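Local coordinates for protein 2-oxoadipate dioxygenase/decarboxylase (Pseudomonas putida, PDB 6W1G) that catalyses the iron(II)-dependent, oxygen-consuming decarboxylation and hydroxylation of 2-oxoadipate to D-2-hydroxyglutarate, a step in D-lysine catabolism, at residues A[152-157]-A[214-219]. Numbering follows the deposited sequence.
Sequences AKRQIF and ADVVAF
Arg-154 reaches across to the backbone of Val-216 and Phe-219; of 152-157 it is this side chain that makes the contact, the nearest alpha carbons, those of Arg-154 and Phe-219, lying 9.6 Å apart. The bond from CA to CB is directed toward 214-219. A chi1 of 77° leaves CG flanked by the backbone N and C, and from there CG, CD and NE run out fully extended, which carries the guanidinium far enough to touch. NE forms a salt bridge with Glu-80 OE2 on helix 78-90. NH1 is shared by two carbonyl oxygens: Val-216 O at 3.1 Å and Phe-219 O at 3.2 Å. Both bonds are weak by comparison, bent to 122° and 129° at the hydrogen. Phe-219 O meets the rim of the guanidinium, close to coplanar with it, whereas Val-216 O approaches obliquely.

These acceptors lie around the C-terminal end of helix 211-217, so the arginine, itself near the C-terminal end of helix 141-153, links the two regions by weak bonds within a glyoxalase-clan (VOC-like) protein. NH2 passes Val-216 CG1, the branch anti to the backbone N, at 4.2 Å, the two side chains crossing at about a right angle. The valine side chain also lies about 4 Å from that of Arg-74, which binds 2-oxoadipate and is probably important for specificity; the neighbouring Asp-215 forms a salt bridge with that same Arg-74.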
loop_
_atom_site.group_PDB
_atom_site.type_symbol
_atom_site.label_atom_id
_atom_site.label_comp_id
_atom_site.label_asym_id
_atom_site.label_seq_id
_atom_site.Cartn_x
_atom_site.Cartn_y
_atom_site.Cartn_z
ATOM N N ALA A 152 -5.775 19.777 18.686
ATOM C CA ALA A 152 -6.841 19.385 19.598
ATOM C C ALA A 152 -8.183 19.890 19.107
ATOM O O ALA A 152 -9.201 19.190 19.218
ATOM C CB ALA A 152 -6.545 19.936 20.991
ATOM N N LYS A 153 -8.214 21.106 18.563
ATOM C CA LYS A 153 -9.477 21.743 18.235
ATOM C C LYS A 153 -9.923 21.596 16.789
ATOM O O LYS A 153 -11.050 21.992 16.471
ATOM C CB LYS A 153 -9.400 23.234 18.544
ATOM C CG LYS A 153 -8.392 24.001 17.677
ATOM C CD LYS A 153 -8.085 25.353 18.328
ATOM C CE LYS A 153 -6.952 26.099 17.641
ATOM N NZ LYS A 153 -6.310 27.059 18.578
ATOM N N ARG A 154 -9.086 21.071 15.899
ATOM C CA ARG A 154 -9.553 20.916 14.528
ATOM C C ARG A 154 -10.533 19.745 14.434
ATOM O O ARG A 154 -10.497 18.796 15.235
ATOM C CB ARG A 154 -8.385 20.732 13.573
ATOM C CG ARG A 154 -7.745 19.360 13.574
ATOM C CD ARG A 154 -6.585 19.351 12.593
ATOM N NE ARG A 154 -6.039 18.009 12.457
ATOM C CZ ARG A 154 -5.078 17.655 11.611
ATOM N NH1 ARG A 154 -4.559 18.555 10.798
ATOM N NH2 ARG A 154 -4.656 16.394 11.579
ATOM N N GLN A 155 -11.407 19.806 13.426
ATOM C CA GLN A 155 -12.378 18.751 13.140
ATOM C C GLN A 155 -12.243 18.325 11.681
ATOM O O GLN A 155 -12.784 18.982 10.788
ATOM C CB GLN A 155 -13.802 19.209 13.410
ATOM C CG GLN A 155 -14.878 18.199 12.971
ATOM C CD GLN A 155 -14.717 16.793 13.565
ATOM O OE1 GLN A 155 -14.148 15.919 12.931
ATOM N NE2 GLN A 155 -15.242 16.577 14.770
ATOM N N ILE A 156 -11.535 17.232 11.438
ATOM C CA ILE A 156 -11.209 16.852 10.068
ATOM C C ILE A 156 -12.314 16.125 9.323
ATOM O O ILE A 156 -12.207 15.945 8.116
ATOM C CB ILE A 156 -9.900 16.043 10.036
ATOM C CG1 ILE A 156 -10.067 14.656 10.652
ATOM C CG2 ILE A 156 -8.748 16.847 10.670
ATOM C CD1 ILE A 156 -8.863 13.773 10.439
ATOM N N PHE A 157 -13.365 15.672 9.984
ATOM C CA PHE A 157 -14.465 14.964 9.368
ATOM C C PHE A 157 -15.700 15.842 9.311
ATOM O O PHE A 157 -16.017 16.540 10.290
ATOM C CB PHE A 157 -14.825 13.740 10.174
ATOM C CG PHE A 157 -13.649 12.838 10.440
ATOM C CD1 PHE A 157 -13.110 12.047 9.446
ATOM C CD2 PHE A 157 -13.025 12.849 11.692
ATOM C CE1 PHE A 157 -11.998 11.230 9.729
ATOM C CE2 PHE A 157 -11.935 12.056 11.965
ATOM C CZ PHE A 157 -11.427 11.253 11.008
ATOM N N ALA A 214 5.053 20.159 10.400
ATOM C CA ALA A 214 4.318 21.235 9.748
ATOM C C ALA A 214 3.242 20.695 8.802
ATOM O O ALA A 214 2.119 21.214 8.768
ATOM C CB ALA A 214 5.270 22.159 8.999
ATOM N N ASP A 215 3.569 19.674 8.014
ATOM C CA ASP A 215 2.604 19.119 7.078
ATOM C C ASP A 215 1.319 18.681 7.783
ATOM O O ASP A 215 0.228 18.817 7.217
ATOM C CB ASP A 215 3.233 17.968 6.284
ATOM C CG ASP A 215 2.293 17.396 5.242
ATOM O OD1 ASP A 215 1.983 18.111 4.265
ATOM O OD2 ASP A 215 1.849 16.244 5.411
ATOM N N VAL A 216 1.435 18.151 9.004
ATOM C CA VAL A 216 0.272 17.709 9.770
ATOM C C VAL A 216 -0.384 18.879 10.490
ATOM O O VAL A 216 -1.587 19.124 10.378
ATOM C CB VAL A 216 0.685 16.598 10.757
ATOM C CG1 VAL A 216 -0.477 16.221 11.679
ATOM C CG2 VAL A 216 1.163 15.368 9.991
ATOM N N VAL A 217 0.396 19.632 11.254
ATOM C CA VAL A 217 -0.201 20.592 12.164
ATOM C C VAL A 217 -0.696 21.831 11.431
ATOM O O VAL A 217 -1.703 22.437 11.825
ATOM C CB VAL A 217 0.826 20.978 13.248
ATOM C CG1 VAL A 217 0.273 22.056 14.136
ATOM C CG2 VAL A 217 1.215 19.775 14.066
ATOM N N ALA A 218 -0.007 22.240 10.376
ATOM C CA ALA A 218 -0.299 23.532 9.775
ATOM C C ALA A 218 -1.522 23.547 8.856
ATOM O O ALA A 218 -1.956 24.622 8.463
ATOM C CB ALA A 218 0.895 24.062 8.973
ATOM N N PHE A 219 -2.071 22.396 8.495
ATOM C CA PHE A 219 -3.145 22.325 7.514
ATOM C C PHE A 219 -4.437 21.863 8.167
ATOM O O PHE A 219 -4.450 21.316 9.282
ATOM C CB PHE A 219 -2.756 21.411 6.345
ATOM C CG PHE A 219 -1.580 21.934 5.557
ATOM C CD1 PHE A 219 -0.293 21.659 5.957
ATOM C CD2 PHE A 219 -1.769 22.743 4.450
ATOM C CE1 PHE A 219 0.787 22.156 5.251
ATOM C CE2 PHE A 219 -0.684 23.248 3.750
ATOM C CZ PHE A 219 0.581 22.950 4.146
#